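Local coordinates for PA-I Galactophilic Lectin (Enterobacter cloacae, PDB 6YGQ), which probably binds galactose-type sugars through a calcium ion, as PA-IL-like (LecA-type) lectins do, at residues A[22-27]-A[135-140]; A[37-42]-A[111-116]; A[48-53]-A[104-109]. All coordinates share one frame; numbering follows the deposited sequence.

Contact 1: A[22-27]-A[135-140]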
loop_
_atom_site.group_PDB
_atom_site.type_symbol
_atom_site.label_atom_id
_atom_site.label_comp_id
_atom_site.label_asym_id
_atom_site.label_seq_id
_atom_site.Cartn_x
_atom_site.Cartn_y
_atom_site.Cartn_z
ATOM N N GLU A 22 1.629 5.901 18.964
ATOM C CA GLU A 22 1.038 7.008 19.702
ATOM C C GLU A 22 0.937 8.291 18.886
ATOM O O GLU A 22 0.282 9.234 19.342
ATOM C CB GLU A 22 1.845 7.277 20.976
ATOM C CG GLU A 22 1.410 6.455 22.186
ATOM C CD GLU A 22 0.441 7.197 23.092
ATOM O OE1 GLU A 22 0.808 8.274 23.611
ATOM O OE2 GLU A 22 -0.686 6.695 23.294
ATOM N N ASN A 23 1.559 8.360 17.709
ATOM C CA ASN A 23 1.466 9.538 16.853
ATOM C C ASN A 23 0.345 9.427 15.824
ATOM O O ASN A 23 0.253 10.272 14.926
ATOM C CB ASN A 23 2.804 9.788 16.152
ATOM C CG ASN A 23 3.165 8.694 15.173
ATOM O OD1 ASN A 23 2.854 7.522 15.388
ATOM N ND2 ASN A 23 3.832 9.072 14.088
ATOM N N LEU A 24 -0.503 8.409 15.934
ATOM C CA LEU A 24 -1.684 8.319 15.087
ATOM C C LEU A 24 -2.596 9.509 15.356
ATOM O O LEU A 24 -2.879 9.836 16.512
ATOM C CB LEU A 24 -2.420 7.006 15.357
ATOM C CG LEU A 24 -3.711 6.742 14.579
ATOM C CD1 LEU A 24 -3.410 6.515 13.106
ATOM C CD2 LEU A 24 -4.465 5.551 15.167
ATOM N N ILE A 25 -3.042 10.171 14.293
ATOM C CA ILE A 25 -3.968 11.284 14.442
ATOM C C ILE A 25 -5.309 11.042 13.764
ATOM O O ILE A 25 -6.272 11.767 14.060
ATOM C CB ILE A 25 -3.349 12.603 13.932
ATOM C CG1 ILE A 25 -2.920 12.481 12.471
ATOM C CG2 ILE A 25 -2.159 12.997 14.797
ATOM C CD1 ILE A 25 -2.287 13.747 11.924
ATOM N N TRP A 26 -5.429 10.055 12.878
ATOM C CA TRP A 26 -6.718 9.747 12.279
ATOM C C TRP A 26 -6.666 8.368 11.642
ATOM O O TRP A 26 -5.667 8.004 11.016
ATOM C CB TRP A 26 -7.119 10.784 11.224
ATOM C CG TRP A 26 -8.528 10.614 10.719
ATOM C CD1 TRP A 26 -9.666 11.105 11.290
ATOM C CD2 TRP A 26 -8.946 9.904 9.542
ATOM N NE1 TRP A 26 -10.764 10.750 10.544
ATOM C CE2 TRP A 26 -10.350 10.012 9.466
ATOM C CE3 TRP A 26 -8.271 9.189 8.547
ATOM C CZ2 TRP A 26 -11.090 9.433 8.436
ATOM C CZ3 TRP A 26 -9.010 8.613 7.524
ATOM C CH2 TRP A 26 -10.403 8.740 7.477
ATOM N N SER A 27 -7.756 7.621 11.793
ATOM C CA SER A 27 -7.892 6.318 11.155
ATOM C C SER A 27 -9.351 6.117 10.786
ATOM O O SER A 27 -10.220 6.138 11.664
ATOM C CB SER A 27 -7.414 5.197 12.074
ATOM O OG SER A 27 -7.555 3.945 11.430
ATOM N N GLU A 135 -4.810 5.446 7.420
ATOM C CA GLU A 135 -4.289 5.965 8.676
ATOM C C GLU A 135 -3.456 7.211 8.399
ATOM O O GLU A 135 -2.785 7.306 7.367
ATOM C CB GLU A 135 -3.430 4.917 9.401
ATOM C CG GLU A 135 -4.127 3.587 9.659
ATOM C CD GLU A 135 -3.150 2.436 9.860
ATOM O OE1 GLU A 135 -1.949 2.696 10.097
ATOM O OE2 GLU A 135 -3.585 1.267 9.784
ATOM N N VAL A 136 -3.500 8.169 9.326
ATOM C CA VAL A 136 -2.737 9.409 9.219
ATOM C C VAL A 136 -1.954 9.609 10.510
ATOM O O VAL A 136 -2.528 9.547 11.605
ATOM C CB VAL A 136 -3.642 10.626 8.951
ATOM C CG1 VAL A 136 -2.799 11.881 8.739
ATOM C CG2 VAL A 136 -4.536 10.371 7.750
ATOM N N TYR A 137 -0.654 9.869 10.379
ATOM C CA TYR A 137 0.246 10.031 11.511
ATOM C C TYR A 137 0.923 11.393 11.456
ATOM O O TYR A 137 1.243 11.895 10.375
ATOM C CB TYR A 137 1.321 8.933 11.522
ATOM C CG TYR A 137 0.765 7.540 11.668
ATOM C CD1 TYR A 137 0.372 6.806 10.556
ATOM C CD2 TYR A 137 0.627 6.958 12.919
ATOM C CE1 TYR A 137 -0.142 5.533 10.690
ATOM C CE2 TYR A 137 0.115 5.690 13.061
ATOM C CZ TYR A 137 -0.266 4.980 11.945
ATOM O OH TYR A 137 -0.777 3.713 12.094
ATOM N N ARG A 138 1.140 11.982 12.629
ATOM C CA ARG A 138 1.915 13.209 12.756
ATOM C C ARG A 138 3.380 12.847 12.974
ATOM O O ARG A 138 3.696 12.010 13.828
ATOM C CB ARG A 138 1.393 14.056 13.918
ATOM C CG ARG A 138 2.022 15.438 14.029
ATOM C CD ARG A 138 1.182 16.504 13.331
ATOM N NE ARG A 138 -0.162 16.618 13.895
ATOM C CZ ARG A 138 -1.073 17.501 13.497
ATOM N NH1 ARG A 138 -0.793 18.363 12.529
ATOM N NH2 ARG A 138 -2.269 17.525 14.071
ATOM N N GLU A 139 4.268 13.467 12.202
ATOM C CA GLU A 139 5.692 13.185 12.276
ATOM C C GLU A 139 6.446 14.381 12.847
ATOM O O GLU A 139 6.000 15.529 12.764
ATOM C CB GLU A 139 6.267 12.835 10.897
ATOM C CG GLU A 139 5.550 11.710 10.177
ATOM C CD GLU A 139 5.928 10.334 10.694
ATOM O OE1 GLU A 139 6.500 10.240 11.801
ATOM O OE2 GLU A 139 5.648 9.344 9.989
ATOM N N ALA A 140 7.605 14.091 13.428
ATOM C CA ALA A 140 8.476 15.125 13.972
ATOM C C ALA A 140 9.409 15.637 12.880
ATOM O O ALA A 140 9.834 14.875 12.012
ATOM C CB ALA A 140 9.272 14.589 15.148
#

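Contact 2: A[37-42]-A[111-116]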
loop_
_atom_site.group_PDB
_atom_site.type_symbol
_atom_site.label_atom_id
_atom_site.label_comp_id
_atom_site.label_asym_id
_atom_site.label_seq_id
_atom_site.Cartn_x
_atom_site.Cartn_y
_atom_site.Cartn_z
ATOM N N GLY A 37 -15.413 12.497 -0.980
ATOM C CA GLY A 37 -14.390 11.931 -0.135
ATOM C C GLY A 37 -14.764 11.957 1.333
ATOM O O GLY A 37 -15.879 12.311 1.731
ATOM N N THR A 38 -13.795 11.563 2.152
ATOM C CA THR A 38 -13.939 11.566 3.600
ATOM C C THR A 38 -13.268 12.816 4.155
ATOM O O THR A 38 -12.079 13.046 3.911
ATOM C CB THR A 38 -13.318 10.315 4.218
ATOM O OG1 THR A 38 -13.972 9.151 3.699
ATOM C CG2 THR A 38 -13.451 10.344 5.737
ATOM N N ASN A 39 -14.033 13.623 4.885
ATOM C CA ASN A 39 -13.474 14.752 5.616
ATOM C C ASN A 39 -12.896 14.216 6.920
ATOM O O ASN A 39 -13.648 13.853 7.834
ATOM C CB ASN A 39 -14.544 15.813 5.868
ATOM C CG ASN A 39 -14.029 16.984 6.691
ATOM O OD1 ASN A 39 -12.869 17.011 7.102
ATOM N ND2 ASN A 39 -14.896 17.957 6.936
ATOM N N THR A 40 -11.565 14.135 6.999
ATOM C CA THR A 40 -10.926 13.592 8.190
ATOM C C THR A 40 -11.057 14.516 9.394
ATOM O O THR A 40 -10.880 14.060 10.529
ATOM C CB THR A 40 -9.436 13.329 7.946
ATOM O OG1 THR A 40 -8.735 14.581 7.870
ATOM C CG2 THR A 40 -9.216 12.534 6.665
ATOM N N GLY A 41 -11.342 15.797 9.176
ATOM C CA GLY A 41 -11.374 16.751 10.261
ATOM C C GLY A 41 -10.021 17.128 10.816
ATOM O O GLY A 41 -9.959 17.897 11.784
ATOM N N VAL A 42 -8.939 16.614 10.239
ATOM C CA VAL A 42 -7.588 16.945 10.681
ATOM C C VAL A 42 -7.236 18.314 10.111
ATOM O O VAL A 42 -7.111 18.478 8.895
ATOM C CB VAL A 42 -6.577 15.880 10.239
ATOM C CG1 VAL A 42 -5.154 16.315 10.575
ATOM C CG2 VAL A 42 -6.906 14.539 10.887
ATOM N N GLU A 111 -2.333 25.314 4.479
ATOM C CA GLU A 111 -3.205 25.204 5.640
ATOM C C GLU A 111 -4.614 24.828 5.206
ATOM O O GLU A 111 -5.151 25.375 4.239
ATOM C CB GLU A 111 -3.225 26.527 6.406
ATOM C CG GLU A 111 -4.061 26.519 7.675
ATOM C CD GLU A 111 -3.995 27.842 8.414
ATOM O OE1 GLU A 111 -4.454 28.858 7.851
ATOM O OE2 GLU A 111 -3.482 27.871 9.553
ATOM N N GLY A 112 -5.209 23.890 5.924
ATOM C CA GLY A 112 -6.555 23.459 5.615
ATOM C C GLY A 112 -6.871 22.147 6.297
ATOM O O GLY A 112 -6.040 21.558 6.988
ATOM N N THR A 113 -8.107 21.703 6.086
ATOM C CA THR A 113 -8.573 20.430 6.617
ATOM C C THR A 113 -8.371 19.342 5.572
ATOM O O THR A 113 -8.691 19.536 4.391
ATOM C CB THR A 113 -10.042 20.511 7.024
ATOM O OG1 THR A 113 -10.200 21.525 8.022
ATOM C CG2 THR A 113 -10.518 19.174 7.581
ATOM N N LEU A 114 -7.851 18.202 6.012
ATOM C CA LEU A 114 -7.493 17.118 5.113
ATOM C C LEU A 114 -8.719 16.303 4.728
ATOM O O LEU A 114 -9.452 15.813 5.593
ATOM C CB LEU A 114 -6.453 16.210 5.772
ATOM C CG LEU A 114 -6.073 14.926 5.031
ATOM C CD1 LEU A 114 -5.399 15.263 3.714
ATOM C CD2 LEU A 114 -5.170 14.049 5.890
ATOM N N THR A 115 -8.925 16.153 3.425
ATOM C CA THR A 115 -9.896 15.222 2.869
ATOM C C THR A 115 -9.151 14.133 2.110
ATOM O O THR A 115 -8.115 14.391 1.486
ATOM C CB THR A 115 -10.879 15.943 1.948
ATOM O OG1 THR A 115 -11.802 16.693 2.748
ATOM C CG2 THR A 115 -11.653 14.958 1.085
ATOM N N LEU A 116 -9.663 12.913 2.195
ATOM C CA LEU A 116 -9.143 11.772 1.454
ATOM C C LEU A 116 -10.268 11.248 0.576
ATOM O O LEU A 116 -11.396 11.076 1.051
ATOM C CB LEU A 116 -8.625 10.695 2.405
ATOM C CG LEU A 116 -7.478 11.157 3.309
ATOM C CD1 LEU A 116 -7.297 10.227 4.500
ATOM C CD2 LEU A 116 -6.186 11.265 2.510
#

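Contact 3: A[48-53]-A[104-109]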
loop_
_atom_site.group_PDB
_atom_site.type_symbol
_atom_site.label_atom_id
_atom_site.label_comp_id
_atom_site.label_asym_id
_atom_site.label_seq_id
_atom_site.Cartn_x
_atom_site.Cartn_y
_atom_site.Cartn_z
ATOM N N GLU A 48 3.799 21.337 8.627
ATOM C CA GLU A 48 3.668 20.117 9.409
ATOM C C GLU A 48 4.020 18.914 8.539
ATOM O O GLU A 48 3.867 18.939 7.315
ATOM C CB GLU A 48 2.247 19.988 9.963
ATOM C CG GLU A 48 1.887 21.072 10.980
ATOM C CD GLU A 48 0.451 20.986 11.474
ATOM O OE1 GLU A 48 -0.373 20.309 10.825
ATOM O OE2 GLU A 48 0.144 21.603 12.515
ATOM N N ILE A 49 4.515 17.857 9.178
ATOM C CA ILE A 49 4.904 16.630 8.489
ATOM C C ILE A 49 3.955 15.524 8.929
ATOM O O ILE A 49 3.815 15.259 10.129
ATOM C CB ILE A 49 6.364 16.248 8.778
ATOM C CG1 ILE A 49 7.300 17.402 8.417
ATOM C CG2 ILE A 49 6.745 14.994 8.001
ATOM C CD1 ILE A 49 8.752 17.149 8.773
ATOM N N ILE A 50 3.310 14.874 7.959
ATOM C CA ILE A 50 2.379 13.794 8.240
ATOM C C ILE A 50 2.693 12.609 7.338
ATOM O O ILE A 50 3.333 12.741 6.292
ATOM C CB ILE A 50 0.904 14.223 8.063
ATOM C CG1 ILE A 50 0.612 14.630 6.618
ATOM C CG2 ILE A 50 0.568 15.365 9.013
ATOM C CD1 ILE A 50 -0.870 14.748 6.311
ATOM N N THR A 51 2.226 11.440 7.762
ATOM C CA THR A 51 2.350 10.214 6.988
ATOM C C THR A 51 0.966 9.608 6.815
ATOM O O THR A 51 0.218 9.473 7.789
ATOM C CB THR A 51 3.294 9.220 7.668
ATOM O OG1 THR A 51 4.644 9.693 7.556
ATOM C CG2 THR A 51 3.174 7.845 7.027
ATOM N N ILE A 52 0.630 9.252 5.580
ATOM C CA ILE A 52 -0.647 8.629 5.253
ATOM C C ILE A 52 -0.365 7.226 4.733
ATOM O O ILE A 52 0.513 7.041 3.881
ATOM C CB ILE A 52 -1.436 9.453 4.218
ATOM C CG1 ILE A 52 -1.573 10.907 4.678
ATOM C CG2 ILE A 52 -2.811 8.837 3.994
ATOM C CD1 ILE A 52 -1.850 11.882 3.548
ATOM N N LEU A 53 -1.103 6.243 5.251
ATOM C CA LEU A 53 -0.962 4.846 4.862
ATOM C C LEU A 53 -2.329 4.274 4.524
ATOM O O LEU A 53 -3.312 4.564 5.213
ATOM C CB LEU A 53 -0.329 4.020 5.982
ATOM C CG LEU A 53 0.964 4.573 6.578
ATOM C CD1 LEU A 53 1.332 3.799 7.834
ATOM C CD2 LEU A 53 2.080 4.515 5.551
ATOM N N TYR A 104 4.808 9.203 2.702
ATOM C CA TYR A 104 5.648 9.133 3.890
ATOM C C TYR A 104 6.336 10.467 4.137
ATOM O O TYR A 104 6.986 11.016 3.241
ATOM C CB TYR A 104 6.679 8.015 3.719
ATOM C CG TYR A 104 7.580 7.773 4.905
ATOM C CD1 TYR A 104 7.082 7.246 6.088
ATOM C CD2 TYR A 104 8.938 8.049 4.828
ATOM C CE1 TYR A 104 7.912 7.013 7.169
ATOM C CE2 TYR A 104 9.774 7.822 5.903
ATOM C CZ TYR A 104 9.256 7.304 7.069
ATOM O OH TYR A 104 10.086 7.076 8.142
ATOM N N ARG A 105 6.188 10.981 5.358
ATOM C CA ARG A 105 6.820 12.228 5.783
ATOM C C ARG A 105 6.543 13.346 4.781
ATOM O O ARG A 105 7.448 13.973 4.226
ATOM C CB ARG A 105 8.322 12.028 5.989
ATOM C CG ARG A 105 8.651 11.136 7.167
ATOM C CD ARG A 105 10.136 11.142 7.488
ATOM N NE ARG A 105 10.405 10.335 8.674
ATOM C CZ ARG A 105 10.246 10.763 9.923
ATOM N NH1 ARG A 105 9.828 12.000 10.161
ATOM N NH2 ARG A 105 10.509 9.950 10.937
ATOM N N TRP A 106 5.255 13.584 4.562
ATOM C CA TRP A 106 4.799 14.615 3.642
ATOM C C TRP A 106 4.818 15.962 4.344
ATOM O O TRP A 106 4.138 16.150 5.358
ATOM C CB TRP A 106 3.390 14.283 3.156
ATOM C CG TRP A 106 2.802 15.268 2.194
ATOM C CD1 TRP A 106 3.474 16.039 1.292
ATOM C CD2 TRP A 106 1.413 15.578 2.030
ATOM N NE1 TRP A 106 2.588 16.813 0.578
ATOM C CE2 TRP A 106 1.317 16.547 1.012
ATOM C CE3 TRP A 106 0.241 15.129 2.645
ATOM C CZ2 TRP A 106 0.096 17.074 0.597
ATOM C CZ3 TRP A 106 -0.970 15.653 2.233
ATOM C CH2 TRP A 106 -1.034 16.614 1.218
ATOM N N SER A 107 5.587 16.906 3.827
ATOM C CA SER A 107 5.559 18.255 4.367
ATOM C C SER A 107 4.354 18.969 3.783
ATOM O O SER A 107 4.334 19.315 2.592
ATOM C CB SER A 107 6.846 19.010 4.085
ATOM O OG SER A 107 6.874 20.234 4.801
ATOM N N VAL A 108 3.347 19.211 4.616
ATOM C CA VAL A 108 2.063 19.746 4.168
ATOM C C VAL A 108 2.289 21.097 3.505
ATOM O O VAL A 108 2.925 21.986 4.107
ATOM C CB VAL A 108 1.088 19.865 5.354
ATOM C CG1 VAL A 108 -0.234 20.463 4.894
ATOM C CG2 VAL A 108 0.869 18.501 5.999
ATOM N N PRO A 109 1.801 21.312 2.280
ATOM C CA PRO A 109 2.129 22.557 1.576
ATOM C C PRO A 109 1.199 23.722 1.878
ATOM O O PRO A 109 1.547 24.869 1.584
ATOM C CB PRO A 109 2.039 22.149 0.099
ATOM C CG PRO A 109 0.997 21.073 0.082
ATOM C CD PRO A 109 1.087 20.354 1.412
#

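Contact 1: A[22-27]-A[135-140]
Glu-135 pairs with Ser-27 at the start of this antiparallel contact. Its CG passes the Ser-27 hydroxyl, and its CB touches Leu-24 CD1. Its carboxylate turns along its own strand, where OE1 takes the hydroxyl of Tyr-137 from above the carboxylate plane.

Val-136 carries the irregular step. Val-136 N donates to Trp-26 O at 2.8 Å. Val-136 O accepts from Ile-25 N at 2.8 Å and from Trp-26 N at 3.2 Å. The second of these is more bent, 146° at the hydrogen against 168° for the first. The two methyls of Val-136 divide the neighbours: Val-136 CG1 meets Ile-25 CD1, and Val-136 CG2 meets Trp-26 CE3 at 4.0 Å.

Tyr-137 shares a sheet face with Leu-24. With Leu-24 CG anti to the backbone N (chi1 179°), Leu-24 CD1 lies over one face of the Tyr-137 ring, 3.9 Å from its centroid, a CH-pi contact. Tyr-137 CD2 also meets Asn-23 OD1, which comes in obliquely and is hydrogen-bonded to Ser-21.

Asn-23 bonds to both backbone polar atoms of Arg-138. Arg-138 N donates to Asn-23 O at 3.0 Å, and Asn-23 ND2 donates to Arg-138 O at 3.0 Å. The amide arrives above the carbonyl plane. Ile-25 CD1 sits over one face of the guanidinium, which makes its salt bridge with Glu-48.

Glu-139 hydrogen-bonds to Thr-51 of its own chain. It also forms a salt bridge with Arg-105 and a hydrogen bond with Tyr-104 of the second subunit. That Tyr-104 hydroxyl is hydrogen-bonded to Asn-23 ND2 as well.

Ile-25 and Trp-26 together face Val-136. This is a classic beta bulge in the pairing of strands 24-31 and 129-139, the first and last of the chain.

Contact 2: A[37-42]-A[111-116]
Thr-40 and Leu-114 make the two-bond contact of this strand pair. The threonine side chain crosses the leucine at a slant. Its OG1 stands between the backbone N and the carbonyl carbon (chi1 72°), and this turns Thr-40 OG1 onto Leu-114 O at 2.7 Å. Leu-114 O also takes Thr-40 N at 3.0 Å. The two donors differ in approach: the N-H comes nearly along the C=O axis, while the hydroxyl is tilted 32° from the carbonyl plane. One residue thus grips one carbonyl twice.

Thr-40 OG1 also accepts from Val-42 N, an ST turn. Beyond the hydroxyl, Thr-40 CG2 meets Leu-116 CD1 at 3.7 Å.

Asn-39 and Thr-113 also meet at a slant. Asn-39 OD1 lies 3.2 Å from Thr-113 CG2, and the same methyl touches Gly-41 CA. The amide oxygen accepts from Gly-41 N in an Asx turn, with the donor above the carbonyl plane. Both turns involve Gly-41, whose positive phi suits glycine.

Thr-115 faces the same side of the sheet as Asn-39. Thr-115 CG2 rests against Thr-38 O, 3.4 Å away.

Regular pairing is found at Thr-38 and Leu-116, which exchange two backbone bonds. Beyond the turns, Leu-114 N donates to Val-42 O at 3.0 Å. Val-42 and Leu-114 approach through their CB atoms.

Strand 38-44 is an outermost strand of a four-stranded antiparallel sheet within this chain. Strand 112-118 lies next to it and pairs on its other side with strand 88-92, where Leu-114 and Leu-116 touch Ala-90. Trp-26 of strand 24-31 packs on Thr-38, Thr-40 and Val-42, and Thr-38 OG1 bonds to Lys-29 O.

Contact 3: A[48-53]-A[104-109]
Ile-50 CG1 lies between the backbone N and the carbonyl carbon (chi1 63°), and Trp-106 CG is anti to its own N (chi1 -180°). The two side chains then lie side by side in the antiparallel pairing of strands 49-59 and 102-107, part of the larger sheet of this PA-IL-like domain. Ile-50 CD1 is 3.8 Å from Trp-106 CE3. Ile-52 CD1 reaches the same ring atom. Ile-50 CG1 also packs on Val-108 CG2.

The backbones of Ile-50 and Trp-106 exchange two hydrogen bonds, and Val-108 N extends the ladder to Glu-48 O at 2.8 Å with a nearly straight bond. Next to this pair, the chain turns a corner at Arg-105. There the side chain of Thr-51 replaces a strand carbonyl as acceptor. Ile-49 CG2 fills in beside the corner, 3.5 Å from Arg-105 CA.

Just before the corner, Tyr-104 lies alongside Thr-51. Arg-105 CG stands over the centre of the Tyr-104 ring. The polar ends of both residues lie in the dimer contact with Glu-139 of the second subunit. Thr-51 OG1, which also meets Glu-139 of its own chain, takes Arg-105 N at 3.0 Å, with 170° at the hydrogen.

How the contacts relate
Contacts 1 and 3 belong to one sheet, where strands 129-139 and 49-59 are neighbours. The salt bridge Arg-138 to Glu-48 and the bond between Glu-139 and Thr-51 join them, and both touch the second subunit. Their polar side chains include salt bridges, one of them, Glu-139 to Arg-105, between chains. Contact 2 lies in the other sheet, and no other chain of the assembly touches it. Its chemistry is that of threonine and asparagine side chains bonded to backbone. Trp-26 links contact 1 to contact 2 by packing. All three are partly buried. The centre of contact 2 is nearest the chain's centre, about 11 Å away, and that of contact 1 farthest, about 15 Å.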